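Local structure of helicase of the snf2/rad54 family (Sulfolobus solfataricus, 1Z5Z) at residues H81-K86 and G125-N130; E103-A108 and I115-Q120; K166-S171 and I179-A184; E50-N55 and E258-V263. The protein is a SWI2/SNF2-family helicase-like ATPase related to Rad54, whose C-terminal domain, described here, probably helps couple ATP hydrolysis to movement along duplex DNA. One frame throughout, in Å; residues are numbered along the deposited sequence.

Contact 1: residues H81-K86 and G125-N130; sequences HPALLK and GKIIRN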
loop_
_atom_site.group_PDB
_atom_site.type_symbol
_atom_site.label_atom_id
_atom_site.label_comp_id
_atom_site.label_asym_id
_atom_site.label_seq_id
_atom_site.Cartn_x
_atom_site.Cartn_y
_atom_site.Cartn_z
ATOM N N HIS A 81 4.564 5.227 4.654
ATOM C CA HIS A 81 4.738 6.217 5.709
ATOM C C HIS A 81 6.071 6.044 6.422
ATOM O O HIS A 81 6.372 4.971 6.973
ATOM C CB HIS A 81 3.613 6.108 6.726
ATOM C CG HIS A 81 3.455 7.328 7.579
ATOM N ND1 HIS A 81 4.465 7.820 8.384
ATOM C CD2 HIS A 81 2.410 8.183 7.718
ATOM C CE1 HIS A 81 4.052 8.925 8.976
ATOM N NE2 HIS A 81 2.806 9.165 8.590
ATOM N N PRO A 82 6.885 7.106 6.451
ATOM C CA PRO A 82 8.182 7.001 7.112
ATOM C C PRO A 82 8.143 6.490 8.557
ATOM O O PRO A 82 9.106 5.886 9.017
ATOM C CB PRO A 82 8.745 8.418 6.995
ATOM C CG PRO A 82 7.547 9.281 6.835
ATOM C CD PRO A 82 6.677 8.463 5.918
ATOM N N ALA A 83 7.042 6.691 9.266
ATOM C CA ALA A 83 6.981 6.225 10.671
ATOM C C ALA A 83 7.031 4.691 10.855
ATOM O O ALA A 83 7.330 4.190 11.957
ATOM C CB ALA A 83 5.740 6.769 11.341
ATOM N N LEU A 84 6.721 3.934 9.799
ATOM C CA LEU A 84 6.758 2.462 9.921
ATOM C C LEU A 84 8.208 1.983 10.188
ATOM O O LEU A 84 8.419 0.908 10.724
ATOM C CB LEU A 84 6.246 1.802 8.626
ATOM C CG LEU A 84 4.783 2.052 8.253
ATOM C CD1 LEU A 84 4.536 1.684 6.802
ATOM C CD2 LEU A 84 3.878 1.230 9.185
ATOM N N LEU A 85 9.185 2.796 9.774
ATOM C CA LEU A 85 10.607 2.504 9.912
ATOM C C LEU A 85 11.368 3.441 10.855
ATOM O O LEU A 85 12.378 3.053 11.428
ATOM C CB LEU A 85 11.294 2.580 8.546
ATOM C CG LEU A 85 11.118 1.409 7.595
ATOM C CD1 LEU A 85 12.101 1.557 6.465
ATOM C CD2 LEU A 85 11.382 0.093 8.340
ATOM N N LYS A 86 10.919 4.682 10.984
ATOM C CA LYS A 86 11.623 5.639 11.841
ATOM C C LYS A 86 10.803 6.083 13.020
ATOM O O LYS A 86 11.243 6.894 13.822
ATOM C CB LYS A 86 12.021 6.888 11.054
ATOM C CG LYS A 86 13.121 6.697 10.058
ATOM C CD LYS A 86 13.137 7.856 9.068
ATOM C CE LYS A 86 13.238 9.198 9.762
ATOM N NZ LYS A 86 13.384 10.298 8.766
ATOM N N GLY A 125 -2.172 0.090 8.779
ATOM C CA GLY A 125 -3.589 0.103 9.095
ATOM C C GLY A 125 -3.863 0.904 10.359
ATOM O O GLY A 125 -4.827 1.689 10.393
ATOM N N LYS A 126 -3.044 0.714 11.403
ATOM C CA LYS A 126 -3.238 1.447 12.657
ATOM C C LYS A 126 -2.990 2.944 12.485
ATOM O O LYS A 126 -3.718 3.771 13.041
ATOM C CB LYS A 126 -2.310 0.895 13.735
ATOM C CG LYS A 126 -2.710 -0.464 14.217
ATOM C CD LYS A 126 -1.628 -1.046 15.109
ATOM C CE LYS A 126 -2.214 -2.140 15.973
ATOM N NZ LYS A 126 -1.189 -2.783 16.831
ATOM N N ILE A 127 -1.957 3.302 11.727
ATOM C CA ILE A 127 -1.658 4.710 11.486
ATOM C C ILE A 127 -2.856 5.377 10.773
ATOM O O ILE A 127 -3.344 6.441 11.178
ATOM C CB ILE A 127 -0.362 4.854 10.635
ATOM C CG1 ILE A 127 0.868 4.621 11.530
ATOM C CG2 ILE A 127 -0.317 6.231 9.957
ATOM C CD1 ILE A 127 2.166 4.458 10.760
ATOM N N ILE A 128 -3.346 4.734 9.725
ATOM C CA ILE A 128 -4.478 5.264 8.984
ATOM C C ILE A 128 -5.676 5.457 9.898
ATOM O O ILE A 128 -6.310 6.527 9.906
ATOM C CB ILE A 128 -4.875 4.308 7.880
ATOM C CG1 ILE A 128 -3.783 4.314 6.807
ATOM C CG2 ILE A 128 -6.183 4.734 7.266
ATOM C CD1 ILE A 128 -3.946 3.185 5.791
ATOM N N ARG A 129 -5.959 4.420 10.676
ATOM C CA ARG A 129 -7.081 4.409 11.602
ATOM C C ARG A 129 -6.917 5.570 12.635
ATOM O O ARG A 129 -7.867 6.318 12.908
ATOM C CB ARG A 129 -7.112 3.037 12.286
ATOM C CG ARG A 129 -8.450 2.625 12.853
ATOM C CD ARG A 129 -8.570 2.903 14.325
ATOM N NE ARG A 129 -7.923 1.864 15.131
ATOM C CZ ARG A 129 -6.706 2.008 15.619
ATOM N NH1 ARG A 129 -6.069 3.127 15.371
ATOM N NH2 ARG A 129 -6.122 1.049 16.320
ATOM N N ASN A 130 -5.713 5.731 13.178
ATOM C CA ASN A 130 -5.438 6.797 14.171
ATOM C C ASN A 130 -5.639 8.173 13.564
ATOM O O ASN A 130 -6.298 9.024 14.126
ATOM C CB ASN A 130 -3.997 6.687 14.684
ATOM C CG ASN A 130 -3.750 5.382 15.459
ATOM O OD1 ASN A 130 -4.683 4.771 15.921
ATOM N ND2 ASN A 130 -2.490 4.979 15.604
#
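The imidazole of H81 meets I127 obliquely: ring atom CD2 lies 4.0 Å from the methyl CG2 of I127. At the ring's own edge, and almost in its plane, sits the backbone N of A83, whose N-H points at ND1. This is a capping bond. It ties H81 to the turn that leads into the short helix 83-86, and that helix packs here against helix 122-136 of the RecA-like helicase C-terminal domain. Histidine suits the place because it offers two ring nitrogens: ND1 accepts from A83, while NE2 bonds to the carbonyl O of S91. Together these bonds fix the ring's rotation and are consistent with a neutral imidazole protonated on NE2.

I127 is the one residue of 125-130 that reaches across, and its branched side chain serves three neighbours at once. With CG1 anti to the carbonyl carbon (chi1 -77°), the CG2 methyl stands anti to the backbone N and faces H81, while CG1 runs out to CD1 and meets the leucine and alanine. A83 adds a small methyl, its CB 4.3 Å from I127 CD1, and L84, also touching Q77 and M124, brings a longer arm. No hydrogen bond links the two segments, so they are joined by apolar contact, with L84 CD2 lying 4.0 Å from I127 CD1.

Contact 2: residues E103-A108 and I115-Q120; sequences EIIEEA and IAIFTQ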
loop_
_atom_site.group_PDB
_atom_site.type_symbol
_atom_site.label_atom_id
_atom_site.label_comp_id
_atom_site.label_asym_id
_atom_site.label_seq_id
_atom_site.Cartn_x
_atom_site.Cartn_y
_atom_site.Cartn_z
ATOM N N GLU A 103 -7.529 13.932 1.032
ATOM C CA GLU A 103 -8.208 14.675 -0.031
ATOM C C GLU A 103 -9.327 13.837 -0.583
ATOM O O GLU A 103 -10.418 14.353 -0.839
ATOM C CB GLU A 103 -7.273 15.049 -1.186
ATOM C CG GLU A 103 -6.019 15.780 -0.732
ATOM C CD GLU A 103 -5.087 16.164 -1.878
ATOM O OE1 GLU A 103 -5.067 15.481 -2.923
ATOM O OE2 GLU A 103 -4.360 17.158 -1.709
ATOM N N ILE A 104 -9.078 12.539 -0.760
ATOM C CA ILE A 104 -10.113 11.666 -1.304
ATOM C C ILE A 104 -11.248 11.536 -0.302
ATOM O O ILE A 104 -12.432 11.570 -0.646
ATOM C CB ILE A 104 -9.567 10.255 -1.614
ATOM C CG1 ILE A 104 -8.615 10.300 -2.822
ATOM C CG2 ILE A 104 -10.725 9.318 -1.828
ATOM C CD1 ILE A 104 -7.692 9.034 -2.970
ATOM N N ILE A 105 -10.870 11.367 0.951
ATOM C CA ILE A 105 -11.853 11.249 2.006
ATOM C C ILE A 105 -12.804 12.476 2.051
ATOM O O ILE A 105 -14.036 12.341 2.155
ATOM C CB ILE A 105 -11.130 11.063 3.381
ATOM C CG1 ILE A 105 -10.500 9.654 3.438
ATOM C CG2 ILE A 105 -12.123 11.227 4.530
ATOM C CD1 ILE A 105 -10.003 9.258 4.843
ATOM N N GLU A 106 -12.221 13.663 1.950
ATOM C CA GLU A 106 -12.999 14.904 2.017
ATOM C C GLU A 106 -14.061 14.880 0.912
ATOM O O GLU A 106 -15.261 15.015 1.168
ATOM C CB GLU A 106 -12.043 16.090 1.871
ATOM C CG GLU A 106 -12.659 17.431 2.197
ATOM C CD GLU A 106 -11.608 18.532 2.299
ATOM O OE1 GLU A 106 -10.967 18.837 1.273
ATOM O OE2 GLU A 106 -11.418 19.081 3.408
ATOM N N GLU A 107 -13.617 14.660 -0.313
ATOM C CA GLU A 107 -14.543 14.565 -1.412
ATOM C C GLU A 107 -15.572 13.434 -1.195
ATOM O O GLU A 107 -16.751 13.621 -1.459
ATOM C CB GLU A 107 -13.785 14.342 -2.728
ATOM C CG GLU A 107 -14.605 13.644 -3.787
ATOM C CD GLU A 107 -13.891 13.536 -5.118
ATOM O OE1 GLU A 107 -14.189 12.594 -5.886
ATOM O OE2 GLU A 107 -13.041 14.394 -5.409
ATOM N N ALA A 108 -15.158 12.282 -0.683
ATOM C CA ALA A 108 -16.116 11.204 -0.531
ATOM C C ALA A 108 -17.167 11.403 0.565
ATOM O O ALA A 108 -18.341 11.091 0.356
ATOM C CB ALA A 108 -15.390 9.882 -0.335
ATOM N N ILE A 115 -16.479 4.491 3.230
ATOM C CA ILE A 115 -15.143 4.263 2.686
ATOM C C ILE A 115 -14.361 3.091 3.294
ATOM O O ILE A 115 -14.263 2.978 4.513
ATOM C CB ILE A 115 -14.358 5.587 2.880
ATOM C CG1 ILE A 115 -15.110 6.716 2.172
ATOM C CG2 ILE A 115 -12.937 5.475 2.396
ATOM C CD1 ILE A 115 -15.102 8.013 2.972
ATOM N N ALA A 116 -13.819 2.215 2.457
ATOM C CA ALA A 116 -13.009 1.085 2.959
ATOM C C ALA A 116 -11.572 1.305 2.474
ATOM O O ALA A 116 -11.352 1.590 1.300
ATOM C CB ALA A 116 -13.555 -0.271 2.433
ATOM N N ILE A 117 -10.596 1.190 3.376
ATOM C CA ILE A 117 -9.196 1.410 3.017
ATOM C C ILE A 117 -8.385 0.124 3.339
ATOM O O ILE A 117 -8.398 -0.353 4.473
ATOM C CB ILE A 117 -8.595 2.604 3.804
ATOM C CG1 ILE A 117 -9.445 3.874 3.567
ATOM C CG2 ILE A 117 -7.111 2.798 3.365
ATOM C CD1 ILE A 117 -9.231 5.027 4.611
ATOM N N PHE A 118 -7.694 -0.418 2.340
ATOM C CA PHE A 118 -6.936 -1.660 2.500
ATOM C C PHE A 118 -5.453 -1.393 2.484
ATOM O O PHE A 118 -5.001 -0.529 1.737
ATOM C CB PHE A 118 -7.199 -2.637 1.313
ATOM C CG PHE A 118 -8.586 -3.295 1.306
ATOM C CD1 PHE A 118 -9.698 -2.616 0.839
ATOM C CD2 PHE A 118 -8.742 -4.607 1.747
ATOM C CE1 PHE A 118 -10.990 -3.246 0.800
ATOM C CE2 PHE A 118 -9.990 -5.243 1.726
ATOM C CZ PHE A 118 -11.122 -4.557 1.247
ATOM N N THR A 119 -4.689 -2.139 3.282
ATOM C CA THR A 119 -3.233 -2.042 3.253
ATOM C C THR A 119 -2.688 -3.436 3.586
ATOM O O THR A 119 -3.381 -4.246 4.203
ATOM C CB THR A 119 -2.651 -1.008 4.270
ATOM O OG1 THR A 119 -1.249 -1.222 4.373
ATOM C CG2 THR A 119 -3.245 -1.165 5.673
ATOM N N GLN A 120 -1.462 -3.733 3.160
ATOM C CA GLN A 120 -0.876 -5.058 3.418
ATOM C C GLN A 120 -0.154 -5.066 4.759
ATOM O O GLN A 120 0.327 -6.119 5.181
ATOM C CB GLN A 120 0.157 -5.405 2.333
ATOM C CG GLN A 120 1.381 -4.484 2.308
ATOM C CD GLN A 120 2.167 -4.630 1.007
ATOM O OE1 GLN A 120 1.924 -3.917 0.022
ATOM N NE2 GLN A 120 3.093 -5.545 0.993
#
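A108 sets its single methyl against the longer branch of I115: CB lies 3.8 Å from CD1 and 4.0 Å from CG1 of that isoleucine. The small side chain lets helix 96-110 come close to the start of strand 115-119, and the CA atoms of A108 and I115 are 7.7 Å apart, the nearest pair across the two segments. I115 turns its ethyl arm to the helix by holding CG1 anti to its carbonyl carbon (chi1 -58°), although its second torsion, 140°, is well away from a staggered value.

One helical turn earlier in the chain I105 takes over. Its CD1 approaches CD1 of I117 at 4.3 Å, a looser end-to-end meeting of two methyls. I115 and I117, two residues apart on a strand, project from the same face of the central parallel sheet, and the helix lies over that face in the α/β manner of a RecA-like domain. Beta-branched isoleucine favours extended backbone and fills such a layer well. I132 and L136 of helix 122-136 and F167 of the adjacent strand 167-171 close round I105, so two helices share the covering of this face.

All four touching residues are buried and bring only hydrocarbon together, with no hydrogen bond between the segments. The join therefore has to rest on dispersion forces and the exclusion of water, while directional bonds stay within the helix and within the sheet.

Contact 3: residues K166-S171 and I179-A184; sequences KFIVLS and INLTSA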
loop_
_atom_site.group_PDB
_atom_site.type_symbol
_atom_site.label_atom_id
_atom_site.label_comp_id
_atom_site.label_asym_id
_atom_site.label_seq_id
_atom_site.Cartn_x
_atom_site.Cartn_y
_atom_site.Cartn_z
ATOM N N LYS A 166 -18.874 5.420 8.716
ATOM C CA LYS A 166 -18.378 5.845 7.434
ATOM C C LYS A 166 -17.095 5.205 6.934
ATOM O O LYS A 166 -16.811 5.310 5.746
ATOM C CB LYS A 166 -18.178 7.362 7.499
ATOM C CG LYS A 166 -19.503 8.112 7.569
ATOM C CD LYS A 166 -20.265 7.930 6.264
ATOM C CE LYS A 166 -21.631 8.592 6.308
ATOM N NZ LYS A 166 -22.123 8.818 4.931
ATOM N N PHE A 167 -16.331 4.576 7.837
ATOM C CA PHE A 167 -15.031 4.005 7.518
ATOM C C PHE A 167 -14.797 2.605 8.053
ATOM O O PHE A 167 -15.458 2.128 9.001
ATOM C CB PHE A 167 -13.895 4.863 8.121
ATOM C CG PHE A 167 -13.890 6.300 7.701
ATOM C CD1 PHE A 167 -14.617 7.259 8.420
ATOM C CD2 PHE A 167 -13.168 6.706 6.589
ATOM C CE1 PHE A 167 -14.624 8.607 8.032
ATOM C CE2 PHE A 167 -13.166 8.038 6.188
ATOM C CZ PHE A 167 -13.901 8.999 6.912
ATOM N N ILE A 168 -13.848 1.946 7.408
ATOM C CA ILE A 168 -13.346 0.655 7.879
ATOM C C ILE A 168 -11.936 0.517 7.316
ATOM O O ILE A 168 -11.703 0.825 6.158
ATOM C CB ILE A 168 -14.229 -0.556 7.466
ATOM C CG1 ILE A 168 -13.650 -1.825 8.105
ATOM C CG2 ILE A 168 -14.353 -0.679 5.922
ATOM C CD1 ILE A 168 -14.694 -2.939 8.298
ATOM N N VAL A 169 -10.980 0.094 8.138
ATOM C CA VAL A 169 -9.609 -0.071 7.660
ATOM C C VAL A 169 -9.331 -1.563 7.754
ATOM O O VAL A 169 -9.762 -2.228 8.702
ATOM C CB VAL A 169 -8.581 0.758 8.505
ATOM C CG1 VAL A 169 -7.180 0.421 8.076
ATOM C CG2 VAL A 169 -8.804 2.274 8.308
ATOM N N LEU A 170 -8.681 -2.095 6.726
ATOM C CA LEU A 170 -8.372 -3.527 6.685
ATOM C C LEU A 170 -6.917 -3.752 6.349
ATOM O O LEU A 170 -6.385 -3.171 5.402
ATOM C CB LEU A 170 -9.201 -4.226 5.602
ATOM C CG LEU A 170 -10.731 -4.097 5.722
ATOM C CD1 LEU A 170 -11.271 -2.902 4.880
ATOM C CD2 LEU A 170 -11.308 -5.380 5.234
ATOM N N SER A 171 -6.253 -4.581 7.130
ATOM C CA SER A 171 -4.884 -4.863 6.801
ATOM C C SER A 171 -4.934 -6.323 6.447
ATOM O O SER A 171 -5.397 -7.136 7.250
ATOM C CB SER A 171 -3.970 -4.628 7.999
ATOM O OG SER A 171 -3.943 -5.778 8.818
ATOM N N ILE A 179 -11.805 -9.312 1.446
ATOM C CA ILE A 179 -13.213 -9.433 1.828
ATOM C C ILE A 179 -13.989 -8.518 0.877
ATOM O O ILE A 179 -13.443 -7.550 0.350
ATOM C CB ILE A 179 -13.417 -8.979 3.281
ATOM C CG1 ILE A 179 -14.854 -9.174 3.716
ATOM C CG2 ILE A 179 -13.087 -7.495 3.408
ATOM C CD1 ILE A 179 -14.997 -9.175 5.239
ATOM N N ASN A 180 -15.256 -8.815 0.657
ATOM C CA ASN A 180 -16.065 -8.009 -0.244
ATOM C C ASN A 180 -17.128 -7.283 0.568
ATOM O O ASN A 180 -18.196 -7.822 0.827
ATOM C CB ASN A 180 -16.684 -8.917 -1.337
ATOM C CG ASN A 180 -17.673 -8.178 -2.226
ATOM O OD1 ASN A 180 -17.566 -6.974 -2.409
ATOM N ND2 ASN A 180 -18.637 -8.905 -2.785
ATOM N N LEU A 181 -16.820 -6.052 0.979
ATOM C CA LEU A 181 -17.739 -5.265 1.799
ATOM C C LEU A 181 -18.668 -4.496 0.863
ATOM O O LEU A 181 -18.332 -3.407 0.437
ATOM C CB LEU A 181 -16.941 -4.304 2.695
ATOM C CG LEU A 181 -16.112 -5.021 3.772
ATOM C CD1 LEU A 181 -15.047 -4.100 4.327
ATOM C CD2 LEU A 181 -17.054 -5.537 4.868
ATOM N N THR A 182 -19.826 -5.075 0.555
ATOM C CA THR A 182 -20.780 -4.463 -0.372
ATOM C C THR A 182 -21.338 -3.103 0.038
ATOM O O THR A 182 -21.827 -2.346 -0.809
ATOM C CB THR A 182 -21.957 -5.404 -0.637
ATOM O OG1 THR A 182 -22.459 -5.864 0.610
ATOM C CG2 THR A 182 -21.504 -6.616 -1.459
ATOM N N SER A 183 -21.286 -2.769 1.319
ATOM C CA SER A 183 -21.800 -1.461 1.689
ATOM C C SER A 183 -20.834 -0.337 1.398
ATOM O O SER A 183 -21.240 0.811 1.451
ATOM C CB SER A 183 -22.207 -1.435 3.150
ATOM O OG SER A 183 -23.185 -2.440 3.364
ATOM N N ALA A 184 -19.569 -0.634 1.071
ATOM C CA ALA A 184 -18.635 0.439 0.748
ATOM C C ALA A 184 -18.929 1.034 -0.653
ATOM O O ALA A 184 -19.150 0.310 -1.628
ATOM C CB ALA A 184 -17.181 -0.078 0.810
#
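L170 and I179 form the tight part of this contact, crossing at about a right angle with CD2 of the leucine only 3.3 Å from CG2 of the isoleucine; so short a distance is doubtful in detail and may reflect a small coordinate error. I179 holds that methyl between its backbone N and carbonyl carbon (chi1 -177° to CG1), where it faces the strand. The rest is more relaxed. L181 reaches tip to tip toward two residues of strand 167-171, its CD1 being 3.8 Å from I168 CG2 and 4.0 Å from L170 CD1. Leucine suits the place because its unbranched CB carries a methyl far enough out to touch both.

Toward solvent, I179 and L181 are only partly covered. From L181 to A184 the chain makes a type I turn, closed by A184 N bonding to L181 O at 3.1 Å.

Residues 179-184 belong to the loop between strands 167-171 and 186-189 and lie against one face of the RecA-like parallel sheet; the glycine-rich loop ending in I179-L181 probably corresponds to helicase motif V. Helix 149-161 completes the packing: I155 and F159 meet I168, I156 meets I179, and Q160 touches L181, while A116 and F118 of strand 115-119 flank I168 and L170.

Contact 4: residues E50-N55 and E258-V263; sequences ENLFNN and EELRKV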
loop_
_atom_site.group_PDB
_atom_site.type_symbol
_atom_site.label_atom_id
_atom_site.label_comp_id
_atom_site.label_asym_id
_atom_site.label_seq_id
_atom_site.Cartn_x
_atom_site.Cartn_y
_atom_site.Cartn_z
ATOM N N GLU A 50 20.365 2.560 -2.584
ATOM C CA GLU A 50 21.822 2.630 -2.684
ATOM C C GLU A 50 22.443 1.552 -1.796
ATOM O O GLU A 50 23.395 0.880 -2.195
ATOM C CB GLU A 50 22.318 4.042 -2.333
ATOM C CG GLU A 50 22.117 4.963 -3.528
ATOM C CD GLU A 50 22.690 6.350 -3.354
ATOM O OE1 GLU A 50 22.091 7.152 -2.602
ATOM O OE2 GLU A 50 23.744 6.641 -3.980
ATOM N N ASN A 51 21.881 1.355 -0.611
ATOM C CA ASN A 51 22.385 0.301 0.250
ATOM C C ASN A 51 22.242 -1.063 -0.467
ATOM O O ASN A 51 23.191 -1.840 -0.522
ATOM C CB ASN A 51 21.659 0.320 1.602
ATOM C CG ASN A 51 22.097 1.512 2.487
ATOM O OD1 ASN A 51 23.202 2.051 2.324
ATOM N ND2 ASN A 51 21.242 1.912 3.429
ATOM N N LEU A 52 21.093 -1.353 -1.070
ATOM C CA LEU A 52 20.979 -2.635 -1.748
ATOM C C LEU A 52 22.056 -2.816 -2.820
ATOM O O LEU A 52 22.724 -3.847 -2.846
ATOM C CB LEU A 52 19.606 -2.824 -2.395
ATOM C CG LEU A 52 19.510 -4.182 -3.100
ATOM C CD1 LEU A 52 19.709 -5.269 -2.034
ATOM C CD2 LEU A 52 18.175 -4.368 -3.804
ATOM N N PHE A 53 22.223 -1.837 -3.715
ATOM C CA PHE A 53 23.224 -1.985 -4.758
ATOM C C PHE A 53 24.661 -1.933 -4.299
ATOM O O PHE A 53 25.542 -2.373 -5.040
ATOM C CB PHE A 53 22.968 -1.014 -5.923
ATOM C CG PHE A 53 21.719 -1.357 -6.691
ATOM C CD1 PHE A 53 20.554 -0.615 -6.519
ATOM C CD2 PHE A 53 21.677 -2.487 -7.488
ATOM C CE1 PHE A 53 19.382 -1.001 -7.121
ATOM C CE2 PHE A 53 20.497 -2.878 -8.094
ATOM C CZ PHE A 53 19.363 -2.144 -7.910
ATOM N N ASN A 54 24.912 -1.420 -3.098
ATOM C CA ASN A 54 26.271 -1.374 -2.562
ATOM C C ASN A 54 26.719 -2.787 -2.125
ATOM O O ASN A 54 27.898 -3.090 -2.178
ATOM C CB ASN A 54 26.315 -0.474 -1.321
ATOM C CG ASN A 54 26.514 1.001 -1.623
ATOM O OD1 ASN A 54 26.685 1.801 -0.691
ATOM N ND2 ASN A 54 26.492 1.374 -2.877
ATOM N N ASN A 55 25.778 -3.639 -1.703
ATOM C CA ASN A 55 26.119 -4.973 -1.197
ATOM C C ASN A 55 25.612 -6.190 -1.961
ATOM O O ASN A 55 26.038 -7.310 -1.680
ATOM C CB ASN A 55 25.654 -5.095 0.254
ATOM C CG ASN A 55 26.206 -3.999 1.127
ATOM O OD1 ASN A 55 27.409 -3.911 1.339
ATOM N ND2 ASN A 55 25.330 -3.147 1.632
ATOM N N GLU A 258 20.723 -5.458 -13.218
ATOM C CA GLU A 258 20.380 -4.327 -14.074
ATOM C C GLU A 258 18.868 -4.224 -14.187
ATOM O O GLU A 258 18.316 -3.136 -14.071
ATOM C CB GLU A 258 20.999 -4.492 -15.469
ATOM N N GLU A 259 18.209 -5.349 -14.437
ATOM C CA GLU A 259 16.759 -5.368 -14.511
ATOM C C GLU A 259 16.161 -4.915 -13.189
ATOM O O GLU A 259 15.176 -4.161 -13.168
ATOM C CB GLU A 259 16.257 -6.769 -14.820
ATOM C CG GLU A 259 16.423 -7.184 -16.263
ATOM C CD GLU A 259 16.149 -8.659 -16.447
ATOM O OE1 GLU A 259 15.685 -9.029 -17.540
ATOM O OE2 GLU A 259 16.399 -9.443 -15.499
ATOM N N LEU A 260 16.758 -5.363 -12.084
ATOM C CA LEU A 260 16.266 -4.983 -10.761
ATOM C C LEU A 260 16.336 -3.450 -10.566
ATOM O O LEU A 260 15.397 -2.817 -10.079
ATOM C CB LEU A 260 17.090 -5.673 -9.673
ATOM C CG LEU A 260 16.684 -5.345 -8.227
ATOM C CD1 LEU A 260 15.283 -5.876 -7.973
ATOM C CD2 LEU A 260 17.678 -5.944 -7.238
ATOM N N ARG A 261 17.442 -2.852 -10.964
ATOM C CA ARG A 261 17.610 -1.408 -10.799
ATOM C C ARG A 261 16.541 -0.620 -11.564
ATOM O O ARG A 261 16.121 0.450 -11.129
ATOM C CB ARG A 261 19.014 -0.997 -11.268
ATOM C CG ARG A 261 19.355 0.470 -11.038
ATOM C CD ARG A 261 20.820 0.783 -11.368
ATOM N NE ARG A 261 21.428 1.415 -10.199
ATOM C CZ ARG A 261 22.478 0.940 -9.545
ATOM N NH1 ARG A 261 23.050 -0.171 -9.962
ATOM N NH2 ARG A 261 22.922 1.559 -8.454
ATOM N N LYS A 262 16.096 -1.163 -12.685
ATOM C CA LYS A 262 15.066 -0.519 -13.516
ATOM C C LYS A 262 13.748 -0.508 -12.719
ATOM O O LYS A 262 12.978 0.470 -12.693
ATOM C CB LYS A 262 14.899 -1.315 -14.833
ATOM C CG LYS A 262 14.856 -0.470 -16.128
ATOM C CD LYS A 262 15.984 0.587 -16.182
ATOM C CE LYS A 262 17.200 0.172 -17.027
ATOM N NZ LYS A 262 18.235 1.242 -17.002
ATOM N N VAL A 263 13.504 -1.613 -12.033
ATOM C CA VAL A 263 12.289 -1.736 -11.256
ATOM C C VAL A 263 12.245 -0.886 -9.995
ATOM O O VAL A 263 11.253 -0.179 -9.770
ATOM C CB VAL A 263 12.046 -3.194 -10.880
ATOM C CG1 VAL A 263 10.874 -3.299 -9.886
ATOM C CG2 VAL A 263 11.766 -3.982 -12.169
#
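F53 and R261 carry the contact: the guanidinium lies flat over one face of the phenyl ring, its plane turned 26° from that of the ring. The stack is also a cation-pi interaction, with R261 CZ 4.0 Å from the ring centroid and 21° off the ring normal. It spans an antiparallel pair of helices, 39-55 and 257-264, whose short segments run at 176° to each other with axes 11.8 Å apart. The charged group is shifted toward the root of the phenylalanine, where NH2 of R261 comes 3.6 Å from F53 CB. Meanwhile the far end of the ring presses on the arginine's own backbone, F53 CZ lying 3.5 Å from R261 CA. Arginine can do both because its chain leaves the helix extended, with CG anti to the backbone N, and then bends at the third torsion, which lays the guanidinium over the ring.

Beside this pair the leucines make an apolar layer. L52 and L260 meet tip to tip, CD2 to CD2 at 3.8 Å, and L260 CG also lies 4.2 Å from F53 CZ.

Farther out, helix 61-78 supports the leucines: M67 and T71 touch L52, and I68 touches L260. T257 and I264 of the second helix add contacts to F53, and I264 also reaches L52. A further charge on the arginine's own side probably helps to hold it in this direction, since NE of R261 forms a salt bridge with OE1 of E265.

How the contacts relate
Contacts 2 and 3 are the most closely joined, their centres 10 Å apart, because strands 115-119 and 167-171 are neighbours in the parallel sheet; I115 N lies 2.7 Å from K166 O, probably as a hydrogen bond. Contact 1 touches both through helix 122-136: I128 CD1 is 4.0 Å from I117 CG2 of contact 2, and I128 CG2 is 3.7 Å from V169 CG2 of contact 3. Contacts 2 and 3 lie on the sheet, and contact 1 packs a short helix on a helix that covers it. Contact 4 joins two helices away from the sheet, on the opposite side of the chain's centre from contacts 2 and 3, its nearest atoms about 10 Å from contact 1.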